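Local coordinates for protein beta-glucuronidase (uncultured Clostridium sp., PDB 6U7J) that hydrolyses beta-glucuronides and, as one of the gut microbial beta-glucuronidases, probably takes part in reactivating estrogens from their glucuronide conjugates, at residues H549-A554 against N568-F573; T505-D510 against R530-N535; E526-C531 against Q578-A583. One frame throughout, in Å; residues are numbered along the deposited sequence.

Contact 1. Residues H549-A554 against N568-F573; sequences HIWAFA and NKKGIF
Ala552 and Phe553 offer their backbone carbonyls to Ile572 and Phe573. Ile572 N donates to Ala552 O at 3.0 Å, coming from above the carbonyl plane. Phe573 N donates to Phe553 O at 2.9 Å and lies closer to that plane. Ala554 and Phe573 form a single beta bridge, with a CA-H...O contact from Ala554 CA to Phe573 O at 3.3 Å. Gly571 fits close by, its CA 3.6 Å from Ala554 C.

Asn568 closes an Asx turn: its OD1 accepts from Lys570 N at 2.8 Å, nearly straight (162° at the hydrogen). Its ND2 donates to Asp177. Lys570 CD lies at the edge of the Trp551 ring, 3.8 Å from CD1, and the lysine NZ goes on to Asp510 and Tyr474. Gly571 O receives Gln528 NE2 and Lys580 NZ. Asn568 and Lys570 fit the Asn-Xaa-Lys motif by which family 2 beta-glucuronidases recognise the glucuronide carboxylate, so these bonds are consistent with holding that motif in shape.

Two apolar pairs complete the contact. In the first, Phe573 CD2 sits over one face of Phe553, toward its rim. The ring centroids are 5.2 Å apart and the planes are turned by 47°. Phe553 O lies in the plane of the Phe573 ring, at its edge. In the second, Ile550 CG2 meets Ile572 CG1 at 3.8 Å.

Strand 545-551 runs between strands 502-506 and 297-305 of the barrel. Helix 319-332 packs on the two phenylalanines. Helices 525-540 and 581-592 cover Ile550 and Ile572.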
ATOM      1  N   HIS B 549       4.252 -25.219  13.115  1.00 29.95           N
ATOM      2  CA  HIS B 549       3.183 -24.698  12.273  1.00 30.64           C
ATOM      3  C   HIS B 549       3.148 -23.200  12.500  1.00 29.09           C
ATOM      4  O   HIS B 549       2.843 -22.742  13.609  1.00 29.17           O
ATOM      5  CB  HIS B 549       1.834 -25.355  12.584  1.00 32.29           C
ATOM      6  CG  HIS B 549       1.566 -26.594  11.777  1.00 30.89           C
ATOM      7  ND1 HIS B 549       0.316 -27.166  11.685  1.00 33.61           N
ATOM      8  CD2 HIS B 549       2.392 -27.372  11.034  1.00 31.34           C
ATOM      9  CE1 HIS B 549       0.378 -28.235  10.909  1.00 32.76           C
ATOM     10  NE2 HIS B 549       1.627 -28.382  10.501  1.00 30.72           N
ATOM     11  N   ILE B 550       3.528 -22.446  11.468  1.00 31.01           N
ATOM     12  CA  ILE B 550       3.459 -20.993  11.524  1.00 28.13           C
ATOM     13  C   ILE B 550       1.993 -20.589  11.516  1.00 30.95           C
ATOM     14  O   ILE B 550       1.170 -21.226  10.847  1.00 29.01           O
ATOM     15  CB  ILE B 550       4.221 -20.390  10.333  1.00 28.85           C
ATOM     16  CG1 ILE B 550       5.725 -20.642  10.479  1.00 30.26           C
ATOM     17  CG2 ILE B 550       3.967 -18.890  10.225  1.00 30.80           C
ATOM     18  CD1 ILE B 550       6.493 -20.442   9.190  1.00 32.34           C
ATOM     19  N   TRP B 551       1.634 -19.570  12.286  1.00 29.42           N
ATOM     20  CA  TRP B 551       0.236 -19.187  12.307  1.00 28.20           C
ATOM     21  C   TRP B 551      -0.068 -18.176  11.221  1.00 40.40           C
ATOM     22  O   TRP B 551       0.617 -17.152  11.077  1.00 34.14           O
ATOM     23  CB  TRP B 551      -0.255 -18.628  13.630  1.00 29.82           C
ATOM     24  CG  TRP B 551      -1.714 -18.182  13.480  1.00 33.99           C
ATOM     25  CD1 TRP B 551      -2.207 -16.917  13.631  1.00 35.53           C
ATOM     26  CD2 TRP B 551      -2.840 -19.002  13.095  1.00 32.12           C
ATOM     27  NE1 TRP B 551      -3.569 -16.902  13.400  1.00 28.62           N
ATOM     28  CE2 TRP B 551      -3.982 -18.165  13.078  1.00 30.89           C
ATOM     29  CE3 TRP B 551      -2.996 -20.364  12.805  1.00 34.47           C
ATOM     30  CZ2 TRP B 551      -5.260 -18.642  12.771  1.00 29.85           C
ATOM     31  CZ3 TRP B 551      -4.277 -20.847  12.495  1.00 34.33           C
ATOM     32  CH2 TRP B 551      -5.388 -19.986  12.480  1.00 35.54           C
ATOM     33  N   ALA B 552      -1.152 -18.480  10.514  1.00 45.76           N
ATOM     34  CA  ALA B 552      -1.714 -17.815   9.366  1.00 33.52           C
ATOM     35  C   ALA B 552      -0.878 -18.196   8.159  1.00 33.24           C
ATOM     36  O   ALA B 552       0.222 -17.676   7.924  1.00 31.47           O
ATOM     37  CB  ALA B 552      -1.841 -16.323   9.600  1.00 38.73           C
ATOM     38  N   PHE B 553      -1.383 -19.219   7.473  1.00 26.48           N
ATOM     39  CA  PHE B 553      -1.088 -19.422   6.064  1.00 29.95           C
ATOM     40  C   PHE B 553      -1.327 -18.135   5.283  1.00 31.00           C
ATOM     41  O   PHE B 553      -0.451 -17.672   4.543  1.00 27.73           O
ATOM     42  CB  PHE B 553      -1.965 -20.565   5.536  1.00 29.64           C
ATOM     43  CG  PHE B 553      -1.812 -20.822   4.079  1.00 29.38           C
ATOM     44  CD1 PHE B 553      -2.802 -20.431   3.188  1.00 27.95           C
ATOM     45  CD2 PHE B 553      -0.672 -21.456   3.590  1.00 28.93           C
ATOM     46  CE1 PHE B 553      -2.660 -20.660   1.831  1.00 29.40           C
ATOM     47  CE2 PHE B 553      -0.514 -21.688   2.230  1.00 28.29           C
ATOM     48  CZ  PHE B 553      -1.513 -21.299   1.348  1.00 30.00           C
ATOM     49  N   ALA B 554      -2.507 -17.531   5.458  1.00 25.48           N
ATOM     50  CA  ALA B 554      -2.922 -16.350   4.713  1.00 29.07           C
ATOM     51  C   ALA B 554      -3.675 -15.391   5.628  1.00 28.85           C
ATOM     52  O   ALA B 554      -4.382 -15.812   6.549  1.00 29.54           O
ATOM     53  CB  ALA B 554      -3.833 -16.712   3.518  1.00 29.78           C
ATOM     54  N   ASN B 568      -6.836 -10.359  10.467  1.00 28.85           N
ATOM     55  CA  ASN B 568      -5.585 -10.891  10.988  1.00 29.64           C
ATOM     56  C   ASN B 568      -4.539 -10.853   9.882  1.00 29.76           C
ATOM     57  O   ASN B 568      -4.756 -11.412   8.796  1.00 33.51           O
ATOM     58  CB  ASN B 568      -5.781 -12.313  11.512  1.00 32.13           C
ATOM     59  CG  ASN B 568      -4.556 -12.840  12.230  1.00 33.81           C
ATOM     60  OD1 ASN B 568      -3.449 -12.812  11.691  1.00 37.72           O
ATOM     61  ND2 ASN B 568      -4.744 -13.317  13.458  1.00 32.32           N
ATOM     62  N   LYS B 569      -3.415 -10.194  10.160  1.00 26.42           N
ATOM     63  CA  LYS B 569      -2.361  -9.985   9.177  1.00 28.09           C
ATOM     64  C   LYS B 569      -1.136 -10.860   9.438  1.00 31.02           C
ATOM     65  O   LYS B 569      -0.055 -10.584   8.898  1.00 25.68           O
ATOM     66  CB  LYS B 569      -1.962  -8.510   9.136  1.00 27.87           C
ATOM     67  CG  LYS B 569      -2.984  -7.587   8.439  1.00 30.95           C
ATOM     68  CD  LYS B 569      -3.370  -8.155   7.073  1.00 34.48           C
ATOM     69  CE  LYS B 569      -4.005  -7.100   6.190  1.00 33.45           C
ATOM     70  NZ  LYS B 569      -5.481  -7.105   6.362  1.00 33.64           N
ATOM     71  N   LYS B 570      -1.279 -11.918  10.250  1.00 30.85           N
ATOM     72  CA  LYS B 570      -0.160 -12.835  10.485  1.00 32.21           C
ATOM     73  C   LYS B 570       0.082 -13.786   9.323  1.00 30.21           C
ATOM     74  O   LYS B 570       0.996 -14.618   9.409  1.00 33.49           O
ATOM     75  CB  LYS B 570      -0.369 -13.657  11.764  1.00 31.89           C
ATOM     76  CG  LYS B 570      -0.543 -12.836  13.037  1.00 31.88           C
ATOM     77  CD  LYS B 570      -0.249 -13.681  14.271  1.00 32.78           C
ATOM     78  CE  LYS B 570      -0.304 -12.838  15.531  1.00 35.06           C
ATOM     79  NZ  LYS B 570      -1.632 -12.194  15.644  1.00 35.12           N
ATOM     80  N   GLY B 571      -0.707 -13.703   8.255  1.00 24.41           N
ATOM     81  CA  GLY B 571      -0.469 -14.518   7.077  1.00 29.62           C
ATOM     82  C   GLY B 571       0.960 -14.443   6.554  1.00 30.51           C
ATOM     83  O   GLY B 571       1.577 -13.367   6.536  1.00 29.69           O
ATOM     84  N   ILE B 572       1.507 -15.602   6.176  1.00 29.64           N
ATOM     85  CA  ILE B 572       2.739 -15.653   5.398  1.00 29.03           C
ATOM     86  C   ILE B 572       2.435 -15.258   3.962  1.00 32.29           C
ATOM     87  O   ILE B 572       3.290 -14.697   3.264  1.00 24.20           O
ATOM     88  CB  ILE B 572       3.371 -17.062   5.498  1.00 31.84           C
ATOM     89  CG1 ILE B 572       4.083 -17.248   6.841  1.00 33.17           C
ATOM     90  CG2 ILE B 572       4.376 -17.317   4.412  1.00 30.93           C
ATOM     91  CD1 ILE B 572       4.883 -16.019   7.307  1.00 30.66           C
ATOM     92  N   PHE B 573       1.212 -15.524   3.507  1.00 27.42           N
ATOM     93  CA  PHE B 573       0.696 -15.055   2.233  1.00 26.99           C
ATOM     94  C   PHE B 573      -0.413 -14.023   2.462  1.00 30.59           C
ATOM     95  O   PHE B 573      -1.043 -13.971   3.527  1.00 27.02           O
ATOM     96  CB  PHE B 573       0.160 -16.234   1.409  1.00 27.89           C
ATOM     97  CG  PHE B 573       1.202 -17.262   1.064  1.00 29.29           C
ATOM     98  CD1 PHE B 573       2.003 -17.108  -0.062  1.00 27.74           C
ATOM     99  CD2 PHE B 573       1.372 -18.394   1.859  1.00 29.75           C
ATOM    100  CE1 PHE B 573       2.974 -18.059  -0.385  1.00 23.06           C
ATOM    101  CE2 PHE B 573       2.328 -19.361   1.541  1.00 27.07           C
ATOM    102  CZ  PHE B 573       3.139 -19.187   0.420  1.00 27.09           C
TER

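Contact 2. Residues T505-D510 against R530-N535; sequences TEYGAD and RCIEEN
This is a buried, mostly apolar strand-end-to-helix contact in the barrel wall: Tyr507 and Ala509, just past strand 502-506, meet Ile532, Asn535 and Cys531 of helix 525-540. Tyr507 carries most of it. Its CG lies between the backbone N and the carbonyl carbon (chi1 65°), which turns the ring toward the helix. Ring atom CD2 touches Asn535 CB at 3.5 Å, and CE2 touches Ile532 CG2 at 4.0 Å. The ring and the Asn535 side chain pass each other in opposite directions, with ring and amide planes 73° apart. The Tyr507 hydroxyl group hydrogen-bonds to Asn536, one residue further along the helix.

The two elements belong to a beta-alpha-beta crossover of the TIM barrel. The helix leads on to strand 545-551, which lies next to strand 502-506 in the sheet. Ile532 and Tyr507 both also touch Ile550 of that strand.

Past Tyr507 in the sequence the chain stays close to the helix. Cys531 SG lies 4.0 Å from Gly508 O and 4.2 Å from Ala509 CB. Gly508 has backbone angles at which a CB would press on the carbonyl O of Tyr507. Within the helix, Asn535 ND2 makes a weak hydrogen bond to Cys531 O.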
ATOM      1  N   THR B 505       2.184 -25.317  17.461  1.00 34.69           N
ATOM      2  CA  THR B 505       1.099 -25.297  16.488  1.00 32.91           C
ATOM      3  C   THR B 505       0.793 -23.894  15.975  1.00 33.30           C
ATOM      4  O   THR B 505       0.088 -23.767  14.966  1.00 35.33           O
ATOM      5  CB  THR B 505      -0.166 -25.934  17.089  1.00 31.89           C
ATOM      6  OG1 THR B 505      -0.279 -25.585  18.476  1.00 33.00           O
ATOM      7  CG2 THR B 505      -0.135 -27.476  16.952  1.00 34.58           C
ATOM      8  N   GLU B 506       1.321 -22.854  16.622  1.00 29.37           N
ATOM      9  CA  GLU B 506       1.103 -21.469  16.217  1.00 32.44           C
ATOM     10  C   GLU B 506       2.270 -20.625  16.714  1.00 31.87           C
ATOM     11  O   GLU B 506       2.698 -20.769  17.866  1.00 29.83           O
ATOM     12  CB  GLU B 506      -0.213 -20.889  16.781  1.00 33.74           C
ATOM     13  CG  GLU B 506      -1.509 -21.450  16.181  1.00 31.54           C
ATOM     14  CD  GLU B 506      -2.762 -20.742  16.694  1.00 36.66           C
ATOM     15  OE1 GLU B 506      -2.650 -19.589  17.154  1.00 34.92           O
ATOM     16  OE2 GLU B 506      -3.869 -21.340  16.652  1.00 36.31           O
ATOM     17  N   TYR B 507       2.761 -19.739  15.848  1.00 31.82           N
ATOM     18  CA  TYR B 507       3.688 -18.665  16.196  1.00 30.51           C
ATOM     19  C   TYR B 507       3.822 -17.744  14.987  1.00 31.30           C
ATOM     20  O   TYR B 507       3.678 -18.191  13.848  1.00 31.08           O
ATOM     21  CB  TYR B 507       5.059 -19.224  16.617  1.00 26.95           C
ATOM     22  CG  TYR B 507       5.853 -19.948  15.542  1.00 27.62           C
ATOM     23  CD1 TYR B 507       5.412 -21.144  14.988  1.00 28.00           C
ATOM     24  CD2 TYR B 507       7.094 -19.453  15.123  1.00 32.80           C
ATOM     25  CE1 TYR B 507       6.165 -21.810  14.018  1.00 30.95           C
ATOM     26  CE2 TYR B 507       7.851 -20.104  14.161  1.00 27.52           C
ATOM     27  CZ  TYR B 507       7.395 -21.285  13.620  1.00 29.77           C
ATOM     28  OH  TYR B 507       8.152 -21.932  12.665  1.00 29.10           O
ATOM     29  N   GLY B 508       4.088 -16.464  15.229  1.00 31.76           N
ATOM     30  CA  GLY B 508       4.177 -15.537  14.107  1.00 33.40           C
ATOM     31  C   GLY B 508       3.908 -14.101  14.540  1.00 34.32           C
ATOM     32  O   GLY B 508       3.965 -13.772  15.724  1.00 35.18           O
ATOM     33  N   ALA B 509       3.613 -13.259  13.547  1.00 33.56           N
ATOM     34  CA  ALA B 509       3.553 -11.818  13.770  1.00 32.63           C
ATOM     35  C   ALA B 509       2.715 -11.169  12.677  1.00 33.28           C
ATOM     36  O   ALA B 509       2.840 -11.536  11.506  1.00 30.50           O
ATOM     37  CB  ALA B 509       4.964 -11.215  13.788  1.00 29.82           C
ATOM     38  N   ASP B 510       1.866 -10.208  13.058  1.00 30.82           N
ATOM     39  CA  ASP B 510       1.089  -9.480  12.062  1.00 31.69           C
ATOM     40  C   ASP B 510       2.031  -8.677  11.175  1.00 33.52           C
ATOM     41  O   ASP B 510       2.983  -8.040  11.658  1.00 29.27           O
ATOM     42  CB  ASP B 510       0.071  -8.545  12.716  1.00 27.34           C
ATOM     43  CG  ASP B 510      -1.132  -9.280  13.284  1.00 34.32           C
ATOM     44  OD1 ASP B 510      -1.016  -9.813  14.412  1.00 35.56           O
ATOM     45  OD2 ASP B 510      -2.201  -9.316  12.614  1.00 33.98           O
ATOM     46  N   ARG B 530      12.300 -12.121  11.014  1.00 30.55           N
ATOM     47  CA  ARG B 530      13.195 -12.289  12.163  1.00 31.61           C
ATOM     48  C   ARG B 530      12.476 -12.973  13.330  1.00 32.49           C
ATOM     49  O   ARG B 530      13.057 -13.824  14.016  1.00 29.55           O
ATOM     50  CB  ARG B 530      13.753 -10.927  12.612  1.00 33.77           C
ATOM     51  CG  ARG B 530      14.648 -10.180  11.596  1.00 32.25           C
ATOM     52  CD  ARG B 530      16.032 -10.799  11.500  1.00 33.52           C
ATOM     53  NE  ARG B 530      16.744 -10.686  12.775  1.00 38.43           N
ATOM     54  CZ  ARG B 530      17.071 -11.722  13.545  1.00 37.82           C
ATOM     55  NH1 ARG B 530      16.769 -12.961  13.169  1.00 38.03           N
ATOM     56  NH2 ARG B 530      17.699 -11.518  14.693  1.00 35.70           N
ATOM     57  N   CYS B 531      11.224 -12.589  13.588  1.00 29.61           N
ATOM     58  CA  CYS B 531      10.467 -13.215  14.662  1.00 30.33           C
ATOM     59  C   CYS B 531      10.388 -14.730  14.464  1.00 31.92           C
ATOM     60  O   CYS B 531      10.586 -15.504  15.410  1.00 32.71           O
ATOM     61  CB  CYS B 531       9.069 -12.586  14.719  1.00 31.54           C
ATOM     62  SG  CYS B 531       7.901 -13.304  15.857  1.00 37.78           S
ATOM     63  N   ILE B 532      10.152 -15.170  13.225  1.00 31.48           N
ATOM     64  CA  ILE B 532      10.040 -16.595  12.931  1.00 32.04           C
ATOM     65  C   ILE B 532      11.411 -17.276  13.002  1.00 34.27           C
ATOM     66  O   ILE B 532      11.536 -18.390  13.520  1.00 32.38           O
ATOM     67  CB  ILE B 532       9.353 -16.787  11.561  1.00 31.95           C
ATOM     68  CG1 ILE B 532       7.858 -16.483  11.692  1.00 32.38           C
ATOM     69  CG2 ILE B 532       9.516 -18.198  11.026  1.00 28.06           C
ATOM     70  CD1 ILE B 532       7.127 -16.671  10.407  1.00 35.04           C
ATOM     71  N   GLU B 533      12.454 -16.627  12.483  1.00 33.87           N
ATOM     72  CA  GLU B 533      13.810 -17.172  12.602  1.00 38.20           C
ATOM     73  C   GLU B 533      14.188 -17.487  14.048  1.00 35.61           C
ATOM     74  O   GLU B 533      14.755 -18.545  14.343  1.00 35.30           O
ATOM     75  CB  GLU B 533      14.820 -16.177  12.053  1.00 34.97           C
ATOM     76  CG  GLU B 533      15.031 -16.228  10.588  1.00 38.40           C
ATOM     77  CD  GLU B 533      15.844 -15.030  10.124  1.00 48.56           C
ATOM     78  OE1 GLU B 533      16.320 -14.232  10.983  1.00 41.16           O
ATOM     79  OE2 GLU B 533      16.022 -14.889   8.895  1.00 52.98           O
ATOM     80  N   GLU B 534      13.955 -16.531  14.948  1.00 33.03           N
ATOM     81  CA  GLU B 534      14.378 -16.693  16.331  1.00 32.28           C
ATOM     82  C   GLU B 534      13.594 -17.805  17.011  1.00 38.20           C
ATOM     83  O   GLU B 534      14.167 -18.603  17.766  1.00 36.82           O
ATOM     84  CB  GLU B 534      14.215 -15.374  17.082  1.00 34.69           C
ATOM     85  CG  GLU B 534      15.224 -14.298  16.672  1.00 34.35           C
ATOM     86  CD  GLU B 534      16.641 -14.809  16.766  1.00 37.79           C
ATOM     87  OE1 GLU B 534      17.028 -15.240  17.870  1.00 39.24           O
ATOM     88  OE2 GLU B 534      17.361 -14.807  15.746  1.00 37.78           O
ATOM     89  N   ASN B 535      12.283 -17.882  16.755  1.00 31.54           N
ATOM     90  CA  ASN B 535      11.521 -19.006  17.278  1.00 33.86           C
ATOM     91  C   ASN B 535      12.063 -20.318  16.727  1.00 30.48           C
ATOM     92  O   ASN B 535      12.257 -21.280  17.477  1.00 30.81           O
ATOM     93  CB  ASN B 535      10.032 -18.837  16.962  1.00 29.47           C
ATOM     94  CG  ASN B 535       9.348 -17.873  17.918  1.00 32.66           C
ATOM     95  OD1 ASN B 535       9.261 -18.132  19.119  1.00 32.78           O
ATOM     96  ND2 ASN B 535       8.885 -16.735  17.394  1.00 29.17           N
TER

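Contact 3. Residues E526-C531 against Q578-A583; sequences EYQKRC and QPKTAA
The backbones come very close here, with Lys529 CA and Ala582 CA 4.5 Å apart. The small side chain of Ala582 permits this approach. Its CB fits against the neighbouring helix, 3.8 Å from Lys529 CA and 4.0 Å from Lys529 CB. The Lys529 chain bends away from there, and its NZ pairs with Glu533 one turn on.

Gln528 reaches across beside this point. Its CG is anti to the backbone N (chi1 -169°) and the chain continues extended, which carries the amide across to Ala582. Gln528 OE1 lies 3.8 Å from Ala582 CB and accepts from a water at 2.8 Å. The same water accepts from Ala582 N, also at 2.8 Å. It thus bridges a side-chain carbonyl to a backbone N-H near the start of helix 581-592, while the amide N of Gln528 is bound to the loop 568-573.

Lys580 crosses Gln528 at about a right angle, its CD 4.0 Å from Gln528 OE1. Its NZ is held by Thr511 O and the carboxylate of Asp555.

A second subunit lies alongside: Glu526 packs on Phe584 of that subunit, and Thr581 on its own counterpart there. Helices 525-540 and 581-592 are the last two of the chain. They meet in the outer layer of helices that is the hallmark of a TIM barrel, the start of 581-592 against 525-540.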
ATOM      1  N   GLU B 526      10.123  -7.281   7.484  1.00 28.06           N
ATOM      2  CA  GLU B 526      11.394  -7.781   7.997  1.00 30.42           C
ATOM      3  C   GLU B 526      11.220  -8.356   9.400  1.00 28.82           C
ATOM      4  O   GLU B 526      11.833  -9.372   9.740  1.00 25.80           O
ATOM      5  CB  GLU B 526      12.439  -6.664   7.974  1.00 29.11           C
ATOM      6  CG  GLU B 526      12.837  -6.234   6.556  1.00 29.82           C
ATOM      7  CD  GLU B 526      11.803  -5.312   5.860  1.00 36.75           C
ATOM      8  OE1 GLU B 526      10.915  -4.728   6.535  1.00 34.28           O
ATOM      9  OE2 GLU B 526      11.899  -5.157   4.622  1.00 40.99           O
ATOM     10  N   TYR B 527      10.360  -7.740  10.215  1.00 28.54           N
ATOM     11  CA  TYR B 527      10.163  -8.229  11.571  1.00 30.12           C
ATOM     12  C   TYR B 527       9.528  -9.617  11.565  1.00 32.49           C
ATOM     13  O   TYR B 527       9.920 -10.491  12.355  1.00 31.97           O
ATOM     14  CB  TYR B 527       9.304  -7.251  12.379  1.00 30.39           C
ATOM     15  CG  TYR B 527       9.213  -7.635  13.832  1.00 31.68           C
ATOM     16  CD1 TYR B 527      10.099  -7.109  14.765  1.00 33.47           C
ATOM     17  CD2 TYR B 527       8.272  -8.566  14.268  1.00 32.85           C
ATOM     18  CE1 TYR B 527      10.028  -7.483  16.106  1.00 36.47           C
ATOM     19  CE2 TYR B 527       8.195  -8.947  15.595  1.00 31.31           C
ATOM     20  CZ  TYR B 527       9.074  -8.407  16.510  1.00 38.84           C
ATOM     21  OH  TYR B 527       8.998  -8.787  17.829  1.00 37.25           O
ATOM     22  N   GLN B 528       8.547  -9.843  10.686  1.00 30.83           N
ATOM     23  CA  GLN B 528       7.950 -11.173  10.596  1.00 30.35           C
ATOM     24  C   GLN B 528       9.017 -12.223  10.317  1.00 32.33           C
ATOM     25  O   GLN B 528       9.006 -13.306  10.914  1.00 28.72           O
ATOM     26  CB  GLN B 528       6.881 -11.211   9.509  1.00 28.37           C
ATOM     27  CG  GLN B 528       6.023 -12.466   9.510  1.00 30.02           C
ATOM     28  CD  GLN B 528       5.021 -12.497   8.364  1.00 31.85           C
ATOM     29  OE1 GLN B 528       5.341 -12.146   7.231  1.00 26.21           O
ATOM     30  NE2 GLN B 528       3.803 -12.921   8.660  1.00 30.20           N
ATOM     31  N   LYS B 529       9.959 -11.911   9.423  1.00 29.89           N
ATOM     32  CA  LYS B 529      10.984 -12.885   9.092  1.00 31.18           C
ATOM     33  C   LYS B 529      11.882 -13.171  10.293  1.00 33.08           C
ATOM     34  O   LYS B 529      12.187 -14.339  10.584  1.00 32.83           O
ATOM     35  CB  LYS B 529      11.799 -12.408   7.896  1.00 32.23           C
ATOM     36  CG  LYS B 529      12.842 -13.419   7.427  1.00 31.94           C
ATOM     37  CD  LYS B 529      14.128 -12.691   7.138  1.00 42.16           C
ATOM     38  CE  LYS B 529      15.128 -13.508   6.334  1.00 49.16           C
ATOM     39  NZ  LYS B 529      16.357 -13.751   7.140  1.00 45.46           N
ATOM     40  N   ARG B 530      12.300 -12.121  11.014  1.00 30.55           N
ATOM     41  CA  ARG B 530      13.195 -12.289  12.163  1.00 31.61           C
ATOM     42  C   ARG B 530      12.476 -12.973  13.330  1.00 32.49           C
ATOM     43  O   ARG B 530      13.057 -13.824  14.016  1.00 29.55           O
ATOM     44  CB  ARG B 530      13.753 -10.927  12.612  1.00 33.77           C
ATOM     45  CG  ARG B 530      14.648 -10.180  11.596  1.00 32.25           C
ATOM     46  CD  ARG B 530      16.032 -10.799  11.500  1.00 33.52           C
ATOM     47  NE  ARG B 530      16.744 -10.686  12.775  1.00 38.43           N
ATOM     48  CZ  ARG B 530      17.071 -11.722  13.545  1.00 37.82           C
ATOM     49  NH1 ARG B 530      16.769 -12.961  13.169  1.00 38.03           N
ATOM     50  NH2 ARG B 530      17.699 -11.518  14.693  1.00 35.70           N
ATOM     51  N   CYS B 531      11.224 -12.589  13.588  1.00 29.61           N
ATOM     52  CA  CYS B 531      10.467 -13.215  14.662  1.00 30.33           C
ATOM     53  C   CYS B 531      10.388 -14.730  14.464  1.00 31.92           C
ATOM     54  O   CYS B 531      10.586 -15.504  15.410  1.00 32.71           O
ATOM     55  CB  CYS B 531       9.069 -12.586  14.719  1.00 31.54           C
ATOM     56  SG  CYS B 531       7.901 -13.304  15.857  1.00 37.78           S
ATOM     57  N   GLN B 578      -0.544 -14.234  -2.298  1.00 26.79           N
ATOM     58  CA  GLN B 578       0.780 -13.843  -2.745  1.00 26.81           C
ATOM     59  C   GLN B 578       1.709 -13.719  -1.539  1.00 27.44           C
ATOM     60  O   GLN B 578       1.282 -13.254  -0.475  1.00 29.36           O
ATOM     61  CB  GLN B 578       0.743 -12.507  -3.525  1.00 27.06           C
ATOM     62  CG  GLN B 578      -0.208 -12.485  -4.736  1.00 27.86           C
ATOM     63  CD  GLN B 578       0.146 -13.522  -5.800  1.00 31.25           C
ATOM     64  OE1 GLN B 578       1.245 -14.098  -5.798  1.00 26.50           O
ATOM     65  NE2 GLN B 578      -0.795 -13.774  -6.711  1.00 28.72           N
ATOM     66  N   PRO B 579       2.978 -14.111  -1.677  1.00 28.56           N
ATOM     67  CA  PRO B 579       3.883 -14.168  -0.518  1.00 29.35           C
ATOM     68  C   PRO B 579       4.404 -12.807  -0.070  1.00 28.97           C
ATOM     69  O   PRO B 579       4.714 -11.943  -0.887  1.00 29.17           O
ATOM     70  CB  PRO B 579       5.046 -15.015  -1.044  1.00 29.20           C
ATOM     71  CG  PRO B 579       5.125 -14.600  -2.495  1.00 31.49           C
ATOM     72  CD  PRO B 579       3.661 -14.495  -2.926  1.00 27.97           C
ATOM     73  N   LYS B 580       4.544 -12.636   1.249  1.00 27.09           N
ATOM     74  CA  LYS B 580       5.370 -11.577   1.810  1.00 25.72           C
ATOM     75  C   LYS B 580       6.818 -12.077   1.878  1.00 32.75           C
ATOM     76  O   LYS B 580       7.097 -13.242   1.577  1.00 31.57           O
ATOM     77  CB  LYS B 580       4.829 -11.161   3.179  1.00 30.15           C
ATOM     78  CG  LYS B 580       3.275 -11.123   3.240  1.00 31.83           C
ATOM     79  CD  LYS B 580       2.723 -10.663   4.604  1.00 26.71           C
ATOM     80  CE  LYS B 580       1.201 -10.816   4.657  1.00 30.34           C
ATOM     81  NZ  LYS B 580       0.619 -10.561   6.007  1.00 28.50           N
ATOM     82  N   THR B 581       7.753 -11.216   2.315  1.00 31.92           N
ATOM     83  CA  THR B 581       9.178 -11.577   2.245  1.00 33.92           C
ATOM     84  C   THR B 581       9.496 -12.843   3.038  1.00 31.49           C
ATOM     85  O   THR B 581      10.262 -13.690   2.574  1.00 33.39           O
ATOM     86  CB  THR B 581      10.073 -10.437   2.748  1.00 37.74           C
ATOM     87  OG1 THR B 581       9.751 -10.133   4.111  1.00 45.04           O
ATOM     88  CG2 THR B 581       9.900  -9.205   1.918  1.00 33.41           C
ATOM     89  N   ALA B 582       8.928 -12.990   4.237  1.00 28.54           N
ATOM     90  CA  ALA B 582       9.275 -14.136   5.069  1.00 31.37           C
ATOM     91  C   ALA B 582       8.987 -15.467   4.373  1.00 34.59           C
ATOM     92  O   ALA B 582       9.674 -16.461   4.636  1.00 34.07           O
ATOM     93  CB  ALA B 582       8.529 -14.067   6.396  1.00 30.75           C
ATOM     94  N   ALA B 583       8.005 -15.505   3.465  1.00 30.46           N
ATOM     95  CA  ALA B 583       7.701 -16.754   2.773  1.00 33.18           C
ATOM     96  C   ALA B 583       8.941 -17.338   2.112  1.00 32.29           C
ATOM     97  O   ALA B 583       9.127 -18.560   2.095  1.00 34.28           O
ATOM     98  CB  ALA B 583       6.602 -16.540   1.732  1.00 26.88           C
TER
HETATM   99  O   HOH W   1       7.408 -11.089   5.697  1.00 30.27           O

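Contacts 1 and 2 have only buried touching residues, while Lys529 and Thr581 of contact 3 are partly exposed. Their centres lie about 17, 24 and 26 Å from the centre of the chain, contact 1 being the most central, and contact 3 reaches a second subunit. Contacts 2 and 3 share helix 525-540, while contacts 1 and 2 reach neighbouring strands of one sheet. Their chemistry differs: backbone bonds join the segments of contact 1, apolar touches those of contact 2, and alanine packing and one bridging water those of contact 3. Probable hydrogen bonds link them: Lys569 N to Asp510 OD2 for contacts 1 and 2, Lys580 N to Ile572 O for contacts 3 and 1.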